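PDB 4XBZ: EvdO1 from Micromonospora carbonacea, which is probably a metal- and 2-oxoglutarate-dependent oxygenase of the phytanoyl-CoA dioxygenase family, thought to catalyse an oxidative cyclization in orthosomycin biosynthesis. Local coordinates for residues Pro105-Tyr110 and Ser145-Thr150; Ile183-Ala188 and Gln253-Tyr258; Glu190-Trp195 and Pro247-Lys252. All coordinates share one frame; numbering follows the deposited sequence.

Contact 1: Pro105-Tyr110 and Ser145-Thr150; sequences PVRIEY and SMVFKT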
loop_
_atom_site.group_PDB
_atom_site.type_symbol
_atom_site.label_atom_id
_atom_site.label_comp_id
_atom_site.label_asym_id
_atom_site.label_seq_id
_atom_site.Cartn_x
_atom_site.Cartn_y
_atom_site.Cartn_z
ATOM N N PRO A 105 21.318 -14.449 -25.231
ATOM C CA PRO A 105 20.184 -14.469 -24.297
ATOM C C PRO A 105 20.216 -13.242 -23.387
ATOM O O PRO A 105 21.306 -12.811 -23.014
ATOM C CB PRO A 105 20.412 -15.750 -23.494
ATOM C CG PRO A 105 21.928 -15.885 -23.466
ATOM C CD PRO A 105 22.435 -15.297 -24.765
ATOM N N VAL A 106 19.052 -12.699 -23.035
ATOM C CA VAL A 106 18.997 -11.495 -22.211
ATOM C C VAL A 106 18.102 -11.681 -20.983
ATOM O O VAL A 106 18.140 -10.862 -20.052
ATOM C CB VAL A 106 18.495 -10.270 -23.025
ATOM C CG1 VAL A 106 19.567 -9.812 -24.022
ATOM C CG2 VAL A 106 17.204 -10.596 -23.744
ATOM N N ARG A 107 17.304 -12.750 -20.982
ATOM C CA ARG A 107 16.410 -13.015 -19.862
ATOM C C ARG A 107 16.058 -14.486 -19.752
ATOM O O ARG A 107 15.724 -15.143 -20.741
ATOM C CB ARG A 107 15.134 -12.171 -19.994
ATOM C CG ARG A 107 14.133 -12.281 -18.843
ATOM C CD ARG A 107 12.910 -11.406 -19.134
ATOM N NE ARG A 107 11.750 -11.728 -18.297
ATOM C CZ ARG A 107 11.068 -10.845 -17.557
ATOM N NH1 ARG A 107 11.439 -9.566 -17.524
ATOM N NH2 ARG A 107 10.021 -11.241 -16.831
ATOM N N ILE A 108 16.128 -14.995 -18.529
ATOM C CA ILE A 108 15.699 -16.358 -18.222
ATOM C C ILE A 108 14.463 -16.319 -17.292
ATOM O O ILE A 108 14.489 -15.670 -16.254
ATOM C CB ILE A 108 16.864 -17.166 -17.582
ATOM C CG1 ILE A 108 18.013 -17.304 -18.579
ATOM C CG2 ILE A 108 16.413 -18.539 -17.131
ATOM C CD1 ILE A 108 19.332 -17.606 -17.946
ATOM N N GLU A 109 13.380 -17.003 -17.676
ATOM C CA GLU A 109 12.162 -17.040 -16.851
ATOM C C GLU A 109 12.117 -18.236 -15.918
ATOM O O GLU A 109 12.656 -19.308 -16.232
ATOM C CB GLU A 109 10.899 -17.068 -17.713
ATOM C CG GLU A 109 10.725 -15.880 -18.641
ATOM C CD GLU A 109 10.094 -14.668 -17.986
ATOM O OE1 GLU A 109 9.631 -14.743 -16.825
ATOM O OE2 GLU A 109 10.064 -13.624 -18.665
ATOM N N TYR A 110 11.430 -18.041 -14.791
ATOM C CA TYR A 110 11.172 -19.085 -13.798
ATOM C C TYR A 110 12.486 -19.557 -13.192
ATOM O O TYR A 110 12.744 -20.757 -13.067
ATOM C CB TYR A 110 10.381 -20.249 -14.417
ATOM C CG TYR A 110 9.213 -19.766 -15.236
ATOM C CD1 TYR A 110 8.153 -19.093 -14.628
ATOM C CD2 TYR A 110 9.180 -19.942 -16.615
ATOM C CE1 TYR A 110 7.080 -18.616 -15.372
ATOM C CE2 TYR A 110 8.111 -19.473 -17.375
ATOM C CZ TYR A 110 7.061 -18.804 -16.742
ATOM O OH TYR A 110 5.991 -18.327 -17.470
ATOM N N SER A 145 12.161 -13.813 -12.685
ATOM C CA SER A 145 13.107 -13.948 -13.790
ATOM C C SER A 145 14.453 -13.330 -13.464
ATOM O O SER A 145 14.590 -12.618 -12.479
ATOM C CB SER A 145 12.546 -13.292 -15.061
ATOM O OG SER A 145 12.294 -11.909 -14.857
ATOM N N MET A 146 15.444 -13.606 -14.304
ATOM C CA MET A 146 16.687 -12.875 -14.234
ATOM C C MET A 146 16.915 -12.169 -15.553
ATOM O O MET A 146 16.721 -12.754 -16.628
ATOM C CB MET A 146 17.851 -13.789 -13.900
ATOM C CG MET A 146 19.128 -13.024 -13.600
ATOM S SD MET A 146 20.480 -14.127 -13.158
ATOM C CE MET A 146 20.634 -15.055 -14.674
ATOM N N VAL A 147 17.295 -10.896 -15.460
ATOM C CA VAL A 147 17.643 -10.096 -16.630
ATOM C C VAL A 147 19.109 -9.699 -16.549
ATOM O O VAL A 147 19.629 -9.394 -15.469
ATOM C CB VAL A 147 16.765 -8.836 -16.752
ATOM C CG1 VAL A 147 17.142 -8.024 -17.990
ATOM C CG2 VAL A 147 15.290 -9.215 -16.806
ATOM N N PHE A 148 19.773 -9.709 -17.698
ATOM C CA PHE A 148 21.204 -9.414 -17.780
ATOM C C PHE A 148 21.479 -8.908 -19.180
ATOM O O PHE A 148 20.799 -9.306 -20.124
ATOM C CB PHE A 148 22.034 -10.661 -17.476
ATOM C CG PHE A 148 21.557 -11.880 -18.217
ATOM C CD1 PHE A 148 20.481 -12.625 -17.738
ATOM C CD2 PHE A 148 22.145 -12.250 -19.417
ATOM C CE1 PHE A 148 20.008 -13.732 -18.437
ATOM C CE2 PHE A 148 21.682 -13.352 -20.119
ATOM C CZ PHE A 148 20.609 -14.094 -19.629
ATOM N N LYS A 149 22.458 -8.031 -19.347
ATOM C CA LYS A 149 22.713 -7.575 -20.701
ATOM C C LYS A 149 23.979 -8.165 -21.293
ATOM O O LYS A 149 24.731 -8.882 -20.631
ATOM C CB LYS A 149 22.758 -6.051 -20.756
ATOM C CG LYS A 149 23.519 -5.409 -19.650
ATOM C CD LYS A 149 23.166 -3.927 -19.569
ATOM C CE LYS A 149 21.660 -3.728 -19.539
ATOM N NZ LYS A 149 21.287 -2.350 -19.158
ATOM N N THR A 150 24.179 -7.863 -22.569
ATOM C CA THR A 150 25.287 -8.388 -23.347
ATOM C C THR A 150 26.474 -7.426 -23.295
ATOM O O THR A 150 26.470 -6.399 -23.972
ATOM C CB THR A 150 24.863 -8.619 -24.808
ATOM O OG1 THR A 150 24.259 -7.429 -25.329
ATOM C CG2 THR A 150 23.852 -9.711 -24.890
#

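Contact 2: Ile183-Ala188 and Gln253-Tyr258; sequences IYLDPA and QRRVIY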
loop_
_atom_site.group_PDB
_atom_site.type_symbol
_atom_site.label_atom_id
_atom_site.label_comp_id
_atom_site.label_asym_id
_atom_site.label_seq_id
_atom_site.Cartn_x
_atom_site.Cartn_y
_atom_site.Cartn_z
ATOM N N ILE A 183 16.593 -7.361 -7.619
ATOM C CA ILE A 183 17.722 -7.673 -6.752
ATOM C C ILE A 183 19.015 -7.746 -7.580
ATOM O O ILE A 183 19.138 -8.535 -8.520
ATOM C CB ILE A 183 17.463 -8.967 -5.998
ATOM C CG1 ILE A 183 16.112 -8.849 -5.297
ATOM C CG2 ILE A 183 18.574 -9.248 -5.004
ATOM C CD1 ILE A 183 15.701 -10.069 -4.510
ATOM N N TYR A 184 19.961 -6.877 -7.245
ATOM C CA TYR A 184 21.135 -6.669 -8.084
ATOM C C TYR A 184 22.298 -7.593 -7.736
ATOM O O TYR A 184 22.779 -7.617 -6.595
ATOM C CB TYR A 184 21.569 -5.207 -7.997
ATOM C CG TYR A 184 20.703 -4.320 -8.844
ATOM C CD1 TYR A 184 19.344 -4.183 -8.575
ATOM C CD2 TYR A 184 21.228 -3.631 -9.926
ATOM C CE1 TYR A 184 18.537 -3.387 -9.355
ATOM C CE2 TYR A 184 20.428 -2.822 -10.702
ATOM C CZ TYR A 184 19.075 -2.704 -10.410
ATOM O OH TYR A 184 18.259 -1.917 -11.189
ATOM N N LEU A 185 22.739 -8.352 -8.735
ATOM C CA LEU A 185 23.853 -9.274 -8.571
ATOM C C LEU A 185 25.151 -8.571 -8.961
ATOM O O LEU A 185 26.233 -8.907 -8.481
ATOM C CB LEU A 185 23.664 -10.523 -9.422
ATOM C CG LEU A 185 22.350 -11.284 -9.284
ATOM C CD1 LEU A 185 22.478 -12.719 -9.797
ATOM C CD2 LEU A 185 21.844 -11.254 -7.852
ATOM N N ASP A 186 25.035 -7.600 -9.855
ATOM C CA ASP A 186 26.188 -6.836 -10.283
ATOM C C ASP A 186 25.926 -5.362 -10.005
ATOM O O ASP A 186 24.759 -4.946 -9.944
ATOM C CB ASP A 186 26.472 -7.096 -11.761
ATOM C CG ASP A 186 26.636 -8.563 -12.057
ATOM O OD1 ASP A 186 27.384 -9.248 -11.317
ATOM O OD2 ASP A 186 25.998 -9.039 -13.014
ATOM N N PRO A 187 26.996 -4.576 -9.800
ATOM C CA PRO A 187 26.777 -3.147 -9.539
ATOM C C PRO A 187 26.157 -2.463 -10.748
ATOM O O PRO A 187 26.307 -2.937 -11.879
ATOM C CB PRO A 187 28.183 -2.609 -9.249
ATOM C CG PRO A 187 29.100 -3.548 -9.921
ATOM C CD PRO A 187 28.430 -4.904 -9.932
ATOM N N ALA A 188 25.399 -1.406 -10.478
ATOM C CA ALA A 188 24.822 -0.546 -11.498
ATOM C C ALA A 188 25.243 0.882 -11.171
ATOM O O ALA A 188 24.489 1.617 -10.528
ATOM C CB ALA A 188 23.299 -0.669 -11.536
ATOM N N GLN A 253 27.961 -7.068 -17.433
ATOM C CA GLN A 253 26.875 -8.011 -17.684
ATOM C C GLN A 253 25.578 -7.612 -16.953
ATOM O O GLN A 253 24.474 -7.985 -17.382
ATOM C CB GLN A 253 27.285 -9.443 -17.314
ATOM C CG GLN A 253 26.429 -10.498 -18.034
ATOM C CD GLN A 253 26.811 -11.929 -17.686
ATOM O OE1 GLN A 253 27.147 -12.237 -16.533
ATOM N NE2 GLN A 253 26.767 -12.817 -18.691
ATOM N N ARG A 254 25.715 -6.854 -15.870
ATOM C CA ARG A 254 24.567 -6.231 -15.193
ATOM C C ARG A 254 23.392 -7.191 -14.999
ATOM O O ARG A 254 22.364 -7.072 -15.654
ATOM C CB ARG A 254 24.112 -4.994 -15.975
ATOM C CG ARG A 254 25.153 -3.887 -16.017
ATOM C CD ARG A 254 24.596 -2.602 -15.461
ATOM N NE ARG A 254 23.353 -2.851 -14.756
ATOM C CZ ARG A 254 22.185 -2.299 -15.063
ATOM N NH1 ARG A 254 22.083 -1.422 -16.045
ATOM N NH2 ARG A 254 21.117 -2.635 -14.368
ATOM N N ARG A 255 23.561 -8.158 -14.112
ATOM C CA ARG A 255 22.516 -9.135 -13.865
ATOM C C ARG A 255 21.579 -8.663 -12.746
ATOM O O ARG A 255 22.030 -8.287 -11.657
ATOM C CB ARG A 255 23.128 -10.499 -13.511
ATOM C CG ARG A 255 24.168 -11.019 -14.518
ATOM C CD ARG A 255 25.039 -12.103 -13.898
ATOM N NE ARG A 255 25.814 -11.627 -12.753
ATOM C CZ ARG A 255 26.335 -12.419 -11.821
ATOM N NH1 ARG A 255 26.156 -13.736 -11.898
ATOM N NH2 ARG A 255 27.019 -11.896 -10.803
ATOM N N VAL A 256 20.278 -8.700 -13.028
ATOM C CA VAL A 256 19.259 -8.386 -12.034
ATOM C C VAL A 256 18.185 -9.477 -11.976
ATOM O O VAL A 256 17.641 -9.876 -13.005
ATOM C CB VAL A 256 18.570 -7.034 -12.323
ATOM C CG1 VAL A 256 17.475 -6.760 -11.278
ATOM C CG2 VAL A 256 19.583 -5.898 -12.336
ATOM N N ILE A 257 17.894 -9.953 -10.769
ATOM C CA ILE A 257 16.802 -10.890 -10.538
ATOM C C ILE A 257 15.536 -10.118 -10.166
ATOM O O ILE A 257 15.543 -9.375 -9.182
ATOM C CB ILE A 257 17.150 -11.891 -9.416
ATOM C CG1 ILE A 257 18.133 -12.939 -9.922
ATOM C CG2 ILE A 257 15.907 -12.596 -8.896
ATOM C CD1 ILE A 257 18.637 -13.849 -8.827
ATOM N N TYR A 258 14.478 -10.280 -10.967
ATOM C CA TYR A 258 13.212 -9.561 -10.778
ATOM C C TYR A 258 12.113 -10.478 -10.277
ATOM O O TYR A 258 11.758 -11.462 -10.935
ATOM C CB TYR A 258 12.720 -8.894 -12.078
ATOM C CG TYR A 258 13.506 -7.667 -12.493
ATOM C CD1 TYR A 258 13.263 -6.422 -11.907
ATOM C CD2 TYR A 258 14.495 -7.750 -13.473
ATOM C CE1 TYR A 258 13.982 -5.292 -12.284
ATOM C CE2 TYR A 258 15.226 -6.628 -13.847
ATOM C CZ TYR A 258 14.968 -5.396 -13.250
ATOM O OH TYR A 258 15.701 -4.279 -13.633
HETATM O O HOH W 1 15.877 -2.486 -11.458
HETATM O O HOH W 2 18.747 -3.064 -14.017
HETATM O O HOH W 3 23.458 -5.687 -11.950
#

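Contact 3: Glu190-Trp195 and Pro247-Lys252; sequences EDNCVW and PAVVGK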
loop_
_atom_site.group_PDB
_atom_site.type_symbol
_atom_site.label_atom_id
_atom_site.label_comp_id
_atom_site.label_asym_id
_atom_site.label_seq_id
_atom_site.Cartn_x
_atom_site.Cartn_y
_atom_site.Cartn_z
ATOM N N GLU A 190 26.427 4.917 -12.004
ATOM C CA GLU A 190 25.573 5.898 -12.668
ATOM C C GLU A 190 25.759 5.914 -14.188
ATOM O O GLU A 190 24.867 6.346 -14.922
ATOM C CB GLU A 190 25.809 7.296 -12.111
ATOM C CG GLU A 190 24.769 8.278 -12.599
ATOM C CD GLU A 190 24.850 9.611 -11.904
ATOM O OE1 GLU A 190 25.185 9.629 -10.695
ATOM O OE2 GLU A 190 24.576 10.638 -12.568
ATOM N N ASP A 191 26.896 5.434 -14.677
ATOM C CA ASP A 191 27.075 5.403 -16.129
ATOM C C ASP A 191 26.527 4.112 -16.761
ATOM O O ASP A 191 26.647 3.928 -17.971
ATOM C CB ASP A 191 28.558 5.598 -16.504
ATOM C CG ASP A 191 29.476 4.598 -15.821
ATOM O OD1 ASP A 191 29.282 4.328 -14.611
ATOM O OD2 ASP A 191 30.391 4.079 -16.494
ATOM N N ASN A 192 25.923 3.234 -15.950
ATOM C CA ASN A 192 25.289 1.998 -16.440
ATOM C C ASN A 192 24.236 1.473 -15.455
ATOM O O ASN A 192 24.508 0.561 -14.676
ATOM C CB ASN A 192 26.345 0.913 -16.703
ATOM C CG ASN A 192 25.805 -0.260 -17.557
ATOM O OD1 ASN A 192 24.593 -0.473 -17.664
ATOM N ND2 ASN A 192 26.712 -1.018 -18.159
ATOM N N CYS A 193 23.035 2.047 -15.503
ATOM C CA CYS A 193 21.985 1.767 -14.518
ATOM C C CYS A 193 20.597 2.121 -15.052
ATOM O O CYS A 193 20.467 2.621 -16.176
ATOM C CB CYS A 193 22.236 2.532 -13.205
ATOM S SG CYS A 193 22.067 4.373 -13.286
ATOM N N VAL A 194 19.568 1.855 -14.242
ATOM C CA VAL A 194 18.191 2.204 -14.586
ATOM C C VAL A 194 17.894 3.647 -14.223
ATOM O O VAL A 194 18.350 4.136 -13.185
ATOM C CB VAL A 194 17.151 1.313 -13.851
ATOM C CG1 VAL A 194 15.760 1.561 -14.402
ATOM C CG2 VAL A 194 17.511 -0.148 -13.967
ATOM N N TRP A 195 17.110 4.317 -15.061
ATOM C CA TRP A 195 16.637 5.660 -14.742
ATOM C C TRP A 195 15.111 5.650 -14.701
ATOM O O TRP A 195 14.459 4.865 -15.379
ATOM C CB TRP A 195 17.141 6.691 -15.760
ATOM C CG TRP A 195 18.642 6.850 -15.798
ATOM C CD1 TRP A 195 19.541 5.975 -16.327
ATOM C CD2 TRP A 195 19.408 7.960 -15.305
ATOM N NE1 TRP A 195 20.814 6.458 -16.186
ATOM C CE2 TRP A 195 20.766 7.673 -15.560
ATOM C CE3 TRP A 195 19.082 9.160 -14.667
ATOM C CZ2 TRP A 195 21.797 8.543 -15.202
ATOM C CZ3 TRP A 195 20.106 10.022 -14.309
ATOM C CH2 TRP A 195 21.448 9.712 -14.584
ATOM N N PRO A 247 20.221 3.830 -20.891
ATOM C CA PRO A 247 20.990 4.233 -22.070
ATOM C C PRO A 247 21.683 3.030 -22.688
ATOM O O PRO A 247 21.868 2.032 -21.991
ATOM C CB PRO A 247 22.027 5.202 -21.491
ATOM C CG PRO A 247 22.355 4.566 -20.158
ATOM C CD PRO A 247 21.032 3.956 -19.662
ATOM N N ALA A 248 22.076 3.118 -23.956
ATOM C CA ALA A 248 22.919 2.075 -24.531
ATOM C C ALA A 248 24.215 1.982 -23.709
ATOM O O ALA A 248 24.744 3.009 -23.275
ATOM C CB ALA A 248 23.199 2.366 -25.985
ATOM N N VAL A 249 24.693 0.763 -23.446
ATOM C CA VAL A 249 25.872 0.557 -22.588
ATOM C C VAL A 249 26.759 -0.605 -23.064
ATOM O O VAL A 249 26.301 -1.478 -23.812
ATOM C CB VAL A 249 25.468 0.272 -21.121
ATOM C CG1 VAL A 249 24.863 1.520 -20.464
ATOM C CG2 VAL A 249 24.520 -0.932 -21.036
ATOM N N VAL A 250 28.013 -0.615 -22.601
ATOM C CA VAL A 250 29.007 -1.656 -22.942
ATOM C C VAL A 250 29.826 -2.098 -21.720
ATOM O O VAL A 250 29.994 -1.346 -20.778
ATOM C CB VAL A 250 30.000 -1.174 -24.038
ATOM C CG1 VAL A 250 29.275 -0.861 -25.324
ATOM C CG2 VAL A 250 30.761 0.060 -23.574
ATOM N N GLY A 251 30.314 -3.331 -21.726
ATOM C CA GLY A 251 31.327 -3.740 -20.764
ATOM C C GLY A 251 30.922 -4.361 -19.435
ATOM O O GLY A 251 31.789 -4.761 -18.658
ATOM N N LYS A 252 29.626 -4.441 -19.155
ATOM C CA LYS A 252 29.171 -5.001 -17.887
ATOM C C LYS A 252 27.986 -5.918 -18.108
ATOM O O LYS A 252 27.089 -5.579 -18.876
ATOM C CB LYS A 252 28.786 -3.901 -16.902
ATOM C CG LYS A 252 29.883 -2.903 -16.591
ATOM C CD LYS A 252 29.385 -1.824 -15.623
ATOM C CE LYS A 252 30.512 -0.867 -15.253
ATOM N NZ LYS A 252 31.338 -0.571 -16.464
HETATM O O HOH W 4 29.638 0.734 -18.541
#

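Contact 1: Pro105-Tyr110 and Ser145-Thr150
Ile108 and Met146 make a hydrogen-bonded antiparallel pair, exchanging two backbone bonds: Ile108 N gives to Met146 O and Met146 N to Ile108 O, both at 3.0 Å. A third bond, from Phe148 N to Val106 O (3.1 Å), carries the pairing just past the last strand residue, Val147. Arg107 with Val147 and Glu109 with Ser145 are the non-hydrogen-bonded pairs, and all four send their side chains to one face.

The pairing belongs to the major sheet of a double-stranded beta-helix, where strand 105-109 stands between 139-147 and the outermost strand, 92-94. On that outer side Val106 and Arg107 both face Val93, a classic beta bulge.

Polar contacts occupy the Arg107 face. With CG anti to the backbone N (chi1 -177°) and the chain extended to NE, the arginine passes Val147, CG to CG2 at 3.9 Å, and brings its guanidinium face over Ser145 OG. The hydroxyl sits against the middle of that face, so the 3.1 Å between Arg107 NH2 and Ser145 OG has too poor an angle for a hydrogen bond. Glu109 bends back instead, its OE2 taking Arg107 NE at 2.6 Å in a salt bridge that meets the carboxylate from above its plane. Arg107 NH1 hydrogen-bonds a glycerol, probably from the crystallisation liquor, and the side chain lies about 7 Å from the nickel.

On the face of Ile108 and Met146 the contacts are apolar. Phe148, just past the strand, leans its ring in, with CE1 4.0 Å from Ile108 CD1, and Pro105 CG lies near its CE2. Helix 66-86 covers this layer, Leu79 meeting Ile108 and Ile80 meeting both Met146 and Phe148.

Contact 2: Ile183-Ala188 and Gln253-Tyr258
Asp186 is gripped side-on by Arg255: NE gives to OD2 at 2.6 Å and NH2 to OD1 at 2.7 Å, both on the syn sides, with carboxylate and guanidinium planes only 17° apart. A bend at chi3 (-62°) turns the Arg255 guanidinium side-on to the carboxylate. OD2 also accepts Arg255 N at 2.8 Å, from its anti side. This salt bridge lies just beyond the paired part of strands 179-184 and 256-263, antiparallel neighbours in the major sheet of the double-stranded beta-helix. An alanine in place of Asp186 has neither oxygen, and would probably leave the Arg255 charge without its mate and its backbone N-H without this acceptor.

Leu185 CB covers part of one guanidinium face, and Gln73 O, on helix 66-86, takes Arg255 NH1. Ile183 and Ile257 exchange backbone bonds as a hydrogen-bonded pair, and past the strand ends Leu185 N reaches Arg255 O at 3.0 Å. On the face of Tyr184, Val256 CG2 sits over the ring centre at 3.6 Å, a CH-pi contact. The Arg254 guanidinium runs beside that ring, nearly parallel to it, and its NH1 is hydrogen-bonded to Asn192 OD1. Farther out, one water joins Tyr184 OH, at 2.5 Å, to Tyr258 OH, at 2.8 Å.

Contact 3: Glu190-Trp195 and Pro247-Lys252
The runs 191-195 and 247-252 lie with their end-to-end directions 127° apart and no direct hydrogen bond between them, the nearest CA atoms being those of Asn192 and Val249 at 6.3 Å. Both adjoin the minor sheet of the double-stranded beta-helix: strand 194-196 pairs with strand 244-246, whose first residue, His244, is a nickel ligand, and Pro247 begins the loop leaving that strand.

Asn192 carries most of the contact. Its CG stands anti to the backbone N (chi1 -165°), which carries the amide across to Val249, the two side chains lying aslant. OD1 comes to 3.4 Å from Val249 CG2, and ND2 to 3.5 Å from Val249 CB, so the flat amide packs against a branched hydrocarbon rather than a polar partner. OD1 finds its hydrogen bond elsewhere, with Arg254 NH1, which helps fix which way the amide is turned. Asn192 ND2 also lies against the aliphatic part of Lys252, 3.8 Å from Lys252 CB.

At the strand end, Pro247 CD approaches Trp195 CD1 at 4.2 Å, the two side chains crossing at about a right angle. Trp220 meets Trp195 edge-to-face and touches Pro247 as well. At the Lys252 end, one water bridges the two segments: it donates to Val250 O at 3.1 Å, accepts from Lys252 NZ at 3.0 Å, and is weakly held by Asn192 ND2 at 3.4 Å.

Overall arrangement
Contacts 1 and 2 hold neighbouring parts of the same major sheet: strands 139-147 and 256-263 lie side by side, probably joined by backbone bonds such as Val147 O to Val256 N. Contact 2 is the more deeply buried, and its ion pair lies beyond the strand pairing, whereas contact 1 sets Arg107 and Glu109 on the face from which Arg107 comes near the nickel, and its apolar groups toward helix 66-86. Contact 3 lies nearer the surface, beside the minor sheet, where van der Waals contact and a water replace direct backbone bonds. Its Asn192 meets both others: Arg254 NH1 of contact 2 probably by a hydrogen bond, Lys149 of contact 1 by packing alone.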